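Local coordinates for protein flavin prenyltransferase PAD1, mitochondrial (Aspergillus niger, PDB 6QLG) that probably catalyses the metal-independent transfer of a dimethylallyl group onto N5 and C6 of reduced FMN, making the prenylated flavin cofactor used by ferulic acid decarboxylase, at residues V100-S112 / F137-M149. Numbering follows the deposited sequence. Where two conformers were deposited one is given.
Sequences VHNINDMAAPVSS and FCDDLISRTADVM. With FMN (flavin mononucleotide), chain T; DMA (dimethylallyl diphosphate), chain P.
Leu141 N, at the start of helix 141-151, donates to Ile103 O (2.9 Å), tying the helix to the 100-112 loop, two successive type I turns and a short 3-10 segment. The loop follows an edge strand of the parallel sheet in this flavoprotein-type alpha/beta fold, and loop and helix together build one wall of the site where FMN and dimethylallyl diphosphate are bound. Leu141 is the main apolar anchor: CG stands anti to the backbone N (chi1 -173°), which sends its two methyls into the loop, CD2 to His101 CB (3.5 Å) and Ala108 CB, CD1 to Ser111 CB. Beside the N-terminal turn of the helix, the CD1 end of Ile103 crosses Ile142 at CG1 (3.6 Å), and both lean on Val73 of the neighbouring strand. Asp140 caps the helix, its OD1 taking Ser143 N almost along the C-O axis. The Met106 chain folds at chi2 (-54°) and again at chi3, laying SD by the Asp140-Leu141 peptide and bringing CE to Arg144 CB (3.5 Å); Trp77 of a second subunit packs against the same methionine. Farther along the helix, Thr145 CG2 and Val148 CG2 rest on the carbonyl oxygens of Val110 and Ser111. Thr145 OG1 turns back to Leu141 O, which also accepts from Thr145 N. The Arg144 guanidinium is sandwiched: Val148 CG2 sits over the centre of one face and FMN N1 over the opposite one, nearer the rim. Asp147 of the same helix bridges to NH1 and Glu162 of the second subunit to NH2, probably holding the plane against the flavin. At its edge, NH2 comes within 3.3 Å of DMA O1A, while on the loop side Ser112 OG donates to the bridging DMA O1 at 2.8 Å.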
ATOM      1  N   VAL B 100       8.563 -21.609 -36.301  1.00 26.28           N
ATOM      2  CA  VAL B 100       8.660 -20.154 -36.268  1.00 24.02           C
ATOM      3  C   VAL B 100       7.270 -19.582 -36.500  1.00 29.03           C
ATOM      4  O   VAL B 100       6.561 -20.017 -37.414  1.00 26.41           O
ATOM      5  CB  VAL B 100       9.646 -19.616 -37.323  1.00 27.41           C
ATOM      6  CG1 VAL B 100       9.770 -18.102 -37.208  1.00 31.51           C
ATOM      7  CG2 VAL B 100      11.004 -20.278 -37.174  1.00 27.22           C
ATOM      8  N   HIS B 101       6.881 -18.613 -35.675  1.00 26.93           N
ATOM      9  CA  HIS B 101       5.573 -17.986 -35.768  1.00 24.84           C
ATOM     10  C   HIS B 101       5.729 -16.487 -35.982  1.00 26.31           C
ATOM     11  O   HIS B 101       6.640 -15.861 -35.432  1.00 25.88           O
ATOM     12  CB  HIS B 101       4.743 -18.261 -34.511  1.00 25.76           C
ATOM     13  CG  HIS B 101       4.694 -19.707 -34.127  1.00 28.76           C
ATOM     14  ND1 HIS B 101       3.841 -20.608 -34.726  1.00 33.39           N
ATOM     15  CD2 HIS B 101       5.399 -20.409 -33.208  1.00 26.74           C
ATOM     16  CE1 HIS B 101       4.019 -21.803 -34.191  1.00 30.70           C
ATOM     17  NE2 HIS B 101       4.960 -21.710 -33.268  1.00 24.40           N
ATOM     18  N   ASN B 102       4.835 -15.925 -36.791  1.00 24.12           N
ATOM     19  CA  ASN B 102       4.880 -14.506 -37.116  1.00 24.14           C
ATOM     20  C   ASN B 102       4.491 -13.672 -35.899  1.00 24.57           C
ATOM     21  O   ASN B 102       3.522 -13.987 -35.203  1.00 26.09           O
ATOM     22  CB  ASN B 102       3.942 -14.218 -38.290  1.00 26.07           C
ATOM     23  CG  ASN B 102       4.123 -12.830 -38.870  1.00 30.60           C
ATOM     24  OD1 ASN B 102       4.141 -11.835 -38.146  1.00 28.23           O
ATOM     25  ND2 ASN B 102       4.244 -12.755 -40.192  1.00 26.35           N
ATOM     26  N   ILE B 103       5.248 -12.598 -35.653  1.00 24.34           N
ATOM     27  CA  ILE B 103       5.002 -11.734 -34.498  1.00 23.78           C
ATOM     28  C   ILE B 103       3.597 -11.141 -34.534  1.00 26.40           C
ATOM     29  O   ILE B 103       3.006 -10.857 -33.483  1.00 24.17           O
ATOM     30  CB  ILE B 103       6.083 -10.634 -34.430  1.00 20.74           C
ATOM     31  CG1 ILE B 103       5.895  -9.752 -33.193  1.00 27.60           C
ATOM     32  CG2 ILE B 103       6.071  -9.783 -35.694  1.00 27.94           C
ATOM     33  CD1 ILE B 103       6.341 -10.394 -31.910  1.00 17.99           C
ATOM     34  N   ASN B 104       3.033 -10.955 -35.726  1.00 22.24           N
ATOM     35  CA  ASN B 104       1.705 -10.371 -35.872  1.00 29.86           C
ATOM     36  C   ASN B 104       0.591 -11.409 -35.864  1.00 26.91           C
ATOM     37  O   ASN B 104      -0.583 -11.034 -35.934  1.00 31.76           O
ATOM     38  CB  ASN B 104       1.622  -9.557 -37.169  1.00 31.12           C
ATOM     39  CG  ASN B 104       2.771  -8.585 -37.326  1.00 33.48           C
ATOM     40  OD1 ASN B 104       3.512  -8.636 -38.310  1.00 40.49           O
ATOM     41  ND2 ASN B 104       2.923  -7.690 -36.360  1.00 30.39           N
ATOM     42  N   ASP B 105       0.922 -12.696 -35.776  1.00 25.05           N
ATOM     43  CA  ASP B 105      -0.065 -13.764 -35.935  1.00 28.39           C
ATOM     44  C   ASP B 105      -0.625 -14.134 -34.567  1.00 29.76           C
ATOM     45  O   ASP B 105      -0.135 -15.040 -33.892  1.00 29.06           O
ATOM     46  CB  ASP B 105       0.559 -14.966 -36.634  1.00 30.38           C
ATOM     47  CG  ASP B 105      -0.434 -16.090 -36.864  1.00 32.86           C
ATOM     48  OD1 ASP B 105      -1.651 -15.863 -36.696  1.00 33.08           O
ATOM     49  OD2 ASP B 105       0.006 -17.204 -37.215  1.00 37.34           O
ATOM     50  N   MET B 106      -1.686 -13.435 -34.163  1.00 30.46           N
ATOM     51  CA  MET B 106      -2.348 -13.717 -32.894  1.00 29.84           C
ATOM     52  C   MET B 106      -3.158 -15.008 -32.917  1.00 36.38           C
ATOM     53  O   MET B 106      -3.707 -15.388 -31.879  1.00 35.55           O
ATOM     54  CB  MET B 106      -3.250 -12.543 -32.507  1.00 25.60           C
ATOM     55  CG  MET B 106      -2.558 -11.192 -32.580  1.00 30.34           C
ATOM     56  SD  MET B 106      -1.026 -11.146 -31.632  1.00 33.72           S
ATOM     57  CE  MET B 106      -1.681 -11.288 -29.975  1.00 26.49           C
ATOM     58  N   ALA B 107      -3.252 -15.682 -34.063  1.00 30.61           N
ATOM     59  CA  ALA B 107      -3.904 -16.979 -34.162  1.00 35.04           C
ATOM     60  C   ALA B 107      -2.905 -18.128 -34.203  1.00 35.28           C
ATOM     61  O   ALA B 107      -3.295 -19.268 -34.475  1.00 33.36           O
ATOM     62  CB  ALA B 107      -4.807 -17.027 -35.394  1.00 39.90           C
ATOM     63  N   ALA B 108      -1.628 -17.851 -33.948  1.00 32.23           N
ATOM     64  CA  ALA B 108      -0.624 -18.899 -33.911  1.00 29.23           C
ATOM     65  C   ALA B 108      -0.933 -19.880 -32.779  1.00 35.96           C
ATOM     66  O   ALA B 108      -1.587 -19.518 -31.796  1.00 29.69           O
ATOM     67  CB  ALA B 108       0.765 -18.295 -33.724  1.00 28.57           C
ATOM     68  N   PRO B 109      -0.480 -21.134 -32.896  1.00 32.67           N
ATOM     69  CA  PRO B 109      -0.822 -22.130 -31.864  1.00 34.81           C
ATOM     70  C   PRO B 109      -0.399 -21.736 -30.457  1.00 33.69           C
ATOM     71  O   PRO B 109      -1.148 -21.982 -29.506  1.00 38.36           O
ATOM     72  CB  PRO B 109      -0.089 -23.390 -32.344  1.00 37.63           C
ATOM     73  CG  PRO B 109       0.045 -23.210 -33.817  1.00 36.49           C
ATOM     74  CD  PRO B 109       0.242 -21.738 -34.031  1.00 34.73           C
ATOM     75  N   VAL B 110       0.774 -21.115 -30.297  1.00 28.40           N
ATOM     76  CA  VAL B 110       1.285 -20.797 -28.967  1.00 30.90           C
ATOM     77  C   VAL B 110       0.496 -19.704 -28.260  1.00 30.77           C
ATOM     78  O   VAL B 110       0.693 -19.490 -27.058  1.00 33.10           O
ATOM     79  CB  VAL B 110       2.768 -20.379 -29.044  1.00 29.29           C
ATOM     80  CG1 VAL B 110       3.620 -21.533 -29.557  1.00 30.20           C
ATOM     81  CG2 VAL B 110       2.929 -19.152 -29.930  1.00 22.02           C
ATOM     82  N   SER B 111      -0.392 -19.005 -28.960  0.82 31.17           N
ATOM     83  CA  SER B 111      -1.135 -17.918 -28.335  0.82 30.68           C
ATOM     84  C   SER B 111      -2.340 -18.394 -27.534  0.82 35.14           C
ATOM     85  O   SER B 111      -3.039 -17.559 -26.951  0.82 31.54           O
ATOM     86  CB  SER B 111      -1.588 -16.913 -29.396  0.82 29.04           C
ATOM     87  OG  SER B 111      -2.577 -17.475 -30.237  0.82 33.66           O
ATOM     88  N   SER B 112      -2.601 -19.698 -27.486  1.00 32.95           N
ATOM     89  CA  SER B 112      -3.722 -20.244 -26.731  1.00 38.40           C
ATOM     90  C   SER B 112      -3.224 -21.060 -25.547  1.00 36.22           C
ATOM     91  O   SER B 112      -2.245 -21.805 -25.658  1.00 31.63           O
ATOM     92  CB  SER B 112      -4.608 -21.119 -27.622  1.00 43.16           C
ATOM     93  OG  SER B 112      -5.736 -21.596 -26.908  1.00 46.58           O
ATOM     94  N   PHE B 137      -0.738  -5.398 -21.761  1.00 16.25           N
ATOM     95  CA  PHE B 137      -1.010  -4.948 -23.126  1.00 22.97           C
ATOM     96  C   PHE B 137      -0.358  -5.941 -24.084  1.00 20.51           C
ATOM     97  O   PHE B 137       0.755  -5.746 -24.579  1.00 24.78           O
ATOM     98  CB  PHE B 137      -0.492  -3.527 -23.329  1.00 19.58           C
ATOM     99  CG  PHE B 137      -0.873  -2.923 -24.652  1.00 19.15           C
ATOM    100  CD1 PHE B 137      -2.195  -2.614 -24.932  1.00 20.60           C
ATOM    101  CD2 PHE B 137       0.090  -2.657 -25.610  1.00 24.57           C
ATOM    102  CE1 PHE B 137      -2.549  -2.055 -26.146  1.00 21.44           C
ATOM    103  CE2 PHE B 137      -0.257  -2.099 -26.829  1.00 26.90           C
ATOM    104  CZ  PHE B 137      -1.578  -1.797 -27.096  1.00 25.34           C
ATOM    105  N   CYS B 138      -1.075  -7.032 -24.349  0.51 20.73           N
ATOM    106  CA  CYS B 138      -0.544  -8.148 -25.130  0.49 22.96           C
ATOM    107  C   CYS B 138      -1.019  -8.044 -26.579  0.51 23.06           C
ATOM    108  O   CYS B 138      -1.882  -8.789 -27.044  0.51 24.57           O
ATOM    109  CB  CYS B 138      -0.959  -9.473 -24.497  0.49 24.53           C
ATOM    110  SG  CYS B 138      -2.705  -9.571 -24.008  0.51 27.96           S
ATOM    111  N   ASP B 139      -0.419  -7.099 -27.301  1.00 23.87           N
ATOM    112  CA  ASP B 139      -0.830  -6.785 -28.664  1.00 25.79           C
ATOM    113  C   ASP B 139       0.081  -7.380 -29.738  1.00 27.04           C
ATOM    114  O   ASP B 139      -0.105  -7.079 -30.920  1.00 25.72           O
ATOM    115  CB  ASP B 139      -0.951  -5.266 -28.842  1.00 22.97           C
ATOM    116  CG  ASP B 139       0.361  -4.601 -29.211  1.00 37.48           C
ATOM    117  OD1 ASP B 139       1.424  -5.017 -28.702  1.00 38.20           O
ATOM    118  OD2 ASP B 139       0.323  -3.642 -30.015  1.00 37.48           O
ATOM    119  N   ASP B 140       1.056  -8.212 -29.367  1.00 26.63           N
ATOM    120  CA  ASP B 140       1.782  -9.019 -30.342  1.00 21.19           C
ATOM    121  C   ASP B 140       1.942 -10.428 -29.790  1.00 23.74           C
ATOM    122  O   ASP B 140       1.573 -10.716 -28.648  1.00 25.86           O
ATOM    123  CB  ASP B 140       3.139  -8.396 -30.732  1.00 21.93           C
ATOM    124  CG  ASP B 140       4.125  -8.305 -29.571  1.00 27.02           C
ATOM    125  OD1 ASP B 140       4.355  -9.307 -28.863  1.00 25.47           O
ATOM    126  OD2 ASP B 140       4.697  -7.212 -29.384  1.00 32.09           O
ATOM    127  N   LEU B 141       2.498 -11.318 -30.618  1.00 20.23           N
ATOM    128  CA  LEU B 141       2.526 -12.730 -30.253  1.00 22.36           C
ATOM    129  C   LEU B 141       3.453 -13.002 -29.075  1.00 18.06           C
ATOM    130  O   LEU B 141       3.188 -13.913 -28.284  1.00 23.18           O
ATOM    131  CB  LEU B 141       2.939 -13.585 -31.451  1.00 19.94           C
ATOM    132  CG  LEU B 141       2.831 -15.089 -31.192  1.00 23.93           C
ATOM    133  CD1 LEU B 141       1.420 -15.437 -30.738  1.00 23.28           C
ATOM    134  CD2 LEU B 141       3.210 -15.881 -32.426  1.00 26.68           C
ATOM    135  N   ILE B 142       4.537 -12.237 -28.940  1.00 19.50           N
ATOM    136  CA  ILE B 142       5.449 -12.443 -27.817  1.00 17.43           C
ATOM    137  C   ILE B 142       4.756 -12.113 -26.500  1.00 19.89           C
ATOM    138  O   ILE B 142       4.768 -12.912 -25.556  1.00 20.50           O
ATOM    139  CB  ILE B 142       6.733 -11.615 -28.006  1.00 20.81           C
ATOM    140  CG1 ILE B 142       7.605 -12.232 -29.101  1.00 17.10           C
ATOM    141  CG2 ILE B 142       7.508 -11.520 -26.698  1.00 13.10           C
ATOM    142  CD1 ILE B 142       8.852 -11.440 -29.415  1.00 17.97           C
ATOM    143  N   SER B 143       4.125 -10.940 -26.420  1.00 17.97           N
ATOM    144  CA  SER B 143       3.506 -10.530 -25.163  1.00 21.13           C
ATOM    145  C   SER B 143       2.257 -11.352 -24.862  1.00 18.83           C
ATOM    146  O   SER B 143       1.988 -11.675 -23.699  1.00 21.02           O
ATOM    147  CB  SER B 143       3.187  -9.034 -25.194  1.00 17.92           C
ATOM    148  OG  SER B 143       2.526  -8.668 -26.391  1.00 19.47           O
ATOM    149  N   ARG B 144       1.490 -11.717 -25.894  1.00 21.09           N
ATOM    150  CA  ARG B 144       0.308 -12.547 -25.672  1.00 22.78           C
ATOM    151  C   ARG B 144       0.688 -13.932 -25.169  1.00 22.57           C
ATOM    152  O   ARG B 144       0.070 -14.449 -24.232  1.00 21.32           O
ATOM    153  CB  ARG B 144      -0.519 -12.651 -26.952  1.00 24.08           C
ATOM    154  CG  ARG B 144      -1.716 -13.598 -26.857  1.00 25.25           C
ATOM    155  CD  ARG B 144      -2.680 -13.197 -25.743  1.00 28.16           C
ATOM    156  NE  ARG B 144      -3.817 -14.109 -25.647  1.00 29.15           N
ATOM    157  CZ  ARG B 144      -4.660 -14.154 -24.618  1.00 29.82           C
ATOM    158  NH1 ARG B 144      -4.498 -13.341 -23.584  1.00 31.12           N
ATOM    159  NH2 ARG B 144      -5.667 -15.018 -24.621  1.00 32.23           N
ATOM    160  N   THR B 145       1.703 -14.551 -25.778  1.00 21.89           N
ATOM    161  CA  THR B 145       2.113 -15.880 -25.338  1.00 20.19           C
ATOM    162  C   THR B 145       2.640 -15.846 -23.908  1.00 19.55           C
ATOM    163  O   THR B 145       2.344 -16.742 -23.109  1.00 20.42           O
ATOM    164  CB  THR B 145       3.159 -16.455 -26.293  1.00 23.47           C
ATOM    165  OG1 THR B 145       2.644 -16.435 -27.631  1.00 22.27           O
ATOM    166  CG2 THR B 145       3.490 -17.891 -25.918  1.00 19.25           C
ATOM    167  N   ALA B 146       3.413 -14.813 -23.561  1.00 18.39           N
ATOM    168  CA  ALA B 146       3.850 -14.657 -22.177  1.00 20.07           C
ATOM    169  C   ALA B 146       2.662 -14.455 -21.244  1.00 22.16           C
ATOM    170  O   ALA B 146       2.609 -15.042 -20.156  1.00 20.15           O
ATOM    171  CB  ALA B 146       4.824 -13.485 -22.060  1.00 19.33           C
ATOM    172  N   ASP B 147       1.702 -13.620 -21.655  1.00 21.85           N
ATOM    173  CA  ASP B 147       0.478 -13.439 -20.880  1.00 20.65           C
ATOM    174  C   ASP B 147      -0.226 -14.771 -20.654  1.00 24.85           C
ATOM    175  O   ASP B 147      -0.764 -15.027 -19.570  1.00 23.68           O
ATOM    176  CB  ASP B 147      -0.443 -12.451 -21.602  1.00 21.54           C
ATOM    177  CG  ASP B 147      -1.594 -11.973 -20.735  1.00 27.01           C
ATOM    178  OD1 ASP B 147      -1.345 -11.223 -19.766  1.00 22.22           O
ATOM    179  OD2 ASP B 147      -2.752 -12.336 -21.034  1.00 25.17           O
ATOM    180  N   VAL B 148      -0.214 -15.641 -21.667  1.00 21.97           N
ATOM    181  CA  VAL B 148      -0.839 -16.953 -21.544  1.00 22.54           C
ATOM    182  C   VAL B 148      -0.033 -17.855 -20.614  1.00 22.59           C
ATOM    183  O   VAL B 148      -0.602 -18.583 -19.791  1.00 24.34           O
ATOM    184  CB  VAL B 148      -1.017 -17.580 -22.938  1.00 26.45           C
ATOM    185  CG1 VAL B 148      -1.382 -19.046 -22.821  1.00 24.56           C
ATOM    186  CG2 VAL B 148      -2.079 -16.823 -23.721  1.00 24.35           C
ATOM    187  N   MET B 149       1.300 -17.825 -20.727  1.00 18.16           N
ATOM    188  CA  MET B 149       2.137 -18.611 -19.822  1.00 21.57           C
ATOM    189  C   MET B 149       1.859 -18.259 -18.364  1.00 25.56           C
ATOM    190  O   MET B 149       1.788 -19.147 -17.505  1.00 22.14           O
ATOM    191  CB  MET B 149       3.618 -18.394 -20.140  1.00 18.78           C
ATOM    192  CG  MET B 149       4.051 -18.831 -21.532  1.00 20.58           C
ATOM    193  SD  MET B 149       4.107 -20.622 -21.742  1.00 25.07           S
ATOM    194  CE  MET B 149       4.329 -20.737 -23.519  1.00 27.63           C
TER
HETATM  195  N1  FMN T 301      -7.579 -12.753 -26.026  1.00 30.54           N
HETATM  196  C2  FMN T 301      -8.224 -12.686 -24.809  1.00 27.64           C
HETATM  197  O2  FMN T 301      -7.779 -11.955 -23.928  1.00 24.52           O
HETATM  198  N3  FMN T 301      -9.363 -13.438 -24.588  1.00 29.52           N
HETATM  199  C4  FMN T 301      -9.860 -14.259 -25.586  1.00 31.94           C
HETATM  200  O4  FMN T 301     -10.878 -14.935 -25.402  1.00 29.01           O
HETATM  201  C4A FMN T 301      -9.210 -14.324 -26.813  1.00 30.89           C
HETATM  202  N5  FMN T 301      -9.713 -15.140 -27.801  1.00 29.58           N
HETATM  203  C5A FMN T 301      -9.073 -15.210 -29.022  1.00 35.79           C
HETATM  204  C6  FMN T 301      -9.578 -16.035 -30.026  1.00 38.52           C
HETATM  205  C7  FMN T 301      -8.928 -16.099 -31.252  1.00 46.07           C
HETATM  206  C7M FMN T 301      -9.462 -16.982 -32.337  1.00 44.95           C
HETATM  207  C8  FMN T 301      -7.781 -15.345 -31.479  1.00 42.84           C
HETATM  208  C8M FMN T 301      -7.092 -15.427 -32.812  1.00 41.12           C
HETATM  209  C9  FMN T 301      -7.279 -14.523 -30.476  1.00 35.85           C
HETATM  210  C9A FMN T 301      -7.922 -14.453 -29.248  1.00 35.53           C
HETATM  211  N10 FMN T 301      -7.424 -13.630 -28.250  1.00 32.86           N
HETATM  212  C10 FMN T 301      -8.065 -13.568 -27.030  1.00 27.00           C
HETATM  213  C1' FMN T 301      -6.180 -12.813 -28.465  1.00 31.20           C
HETATM  214  C2' FMN T 301      -6.493 -11.376 -28.855  1.00 30.35           C
HETATM  215  O2' FMN T 301      -7.145 -11.367 -30.104  1.00 32.73           O
HETATM  216  C3' FMN T 301      -5.194 -10.588 -28.965  1.00 30.44           C
HETATM  217  O3' FMN T 301      -4.676 -10.306 -27.682  1.00 28.43           O
HETATM  218  C4' FMN T 301      -5.407  -9.271 -29.701  1.00 29.99           C
HETATM  219  O4' FMN T 301      -4.203  -8.537 -29.690  1.00 28.87           O
HETATM  220  C5' FMN T 301      -6.474  -8.402 -29.040  1.00 28.86           C
HETATM  221  O5' FMN T 301      -6.578  -7.205 -29.785  1.00 28.84           O
HETATM  222  P   FMN T 301      -7.846  -6.218 -29.668  1.00 26.03           P
HETATM  223  O1P FMN T 301      -7.448  -4.841 -30.154  1.00 23.41           O
HETATM  224  O2P FMN T 301      -8.965  -6.772 -30.517  1.00 22.88           O
HETATM  225  O3P FMN T 301      -8.284  -6.118 -28.222  1.00 26.20           O
HETATM  226  C1  DMA P 301      -7.470 -18.570 -27.191  1.00 54.38           C
HETATM  227  O1  DMA P 301      -6.758 -19.085 -26.104  1.00 53.04           O
HETATM  228  C2  DMA P 301      -6.486 -18.088 -28.251  1.00 48.64           C
HETATM  229  C3  DMA P 301      -6.673 -18.403 -29.514  1.00 51.17           C
HETATM  230  C4  DMA P 301      -5.683 -17.919 -30.568  1.00 47.70           C
HETATM  231  C5  DMA P 301      -7.874 -19.252 -29.922  1.00 52.99           C
HETATM  232  PA  DMA P 301      -7.474 -19.024 -24.622  1.00 67.95           P
HETATM  233  O1A DMA P 301      -7.725 -17.581 -24.248  1.00 49.37           O
HETATM  234  O2A DMA P 301      -6.571 -19.666 -23.594  1.00 36.70           O
HETATM  235  O3A DMA P 301      -8.914 -19.825 -24.694  1.00 60.31           O
HETATM  236  PB  DMA P 301      -9.407 -20.926 -23.572  1.00 74.75           P
HETATM  237  O1B DMA P 301      -9.227 -20.338 -22.194  1.00 57.32           O
HETATM  238  O2B DMA P 301      -8.571 -22.177 -23.706  1.00 48.50           O
HETATM  239  O3B DMA P 301     -10.866 -21.255 -23.779  1.00 58.31           O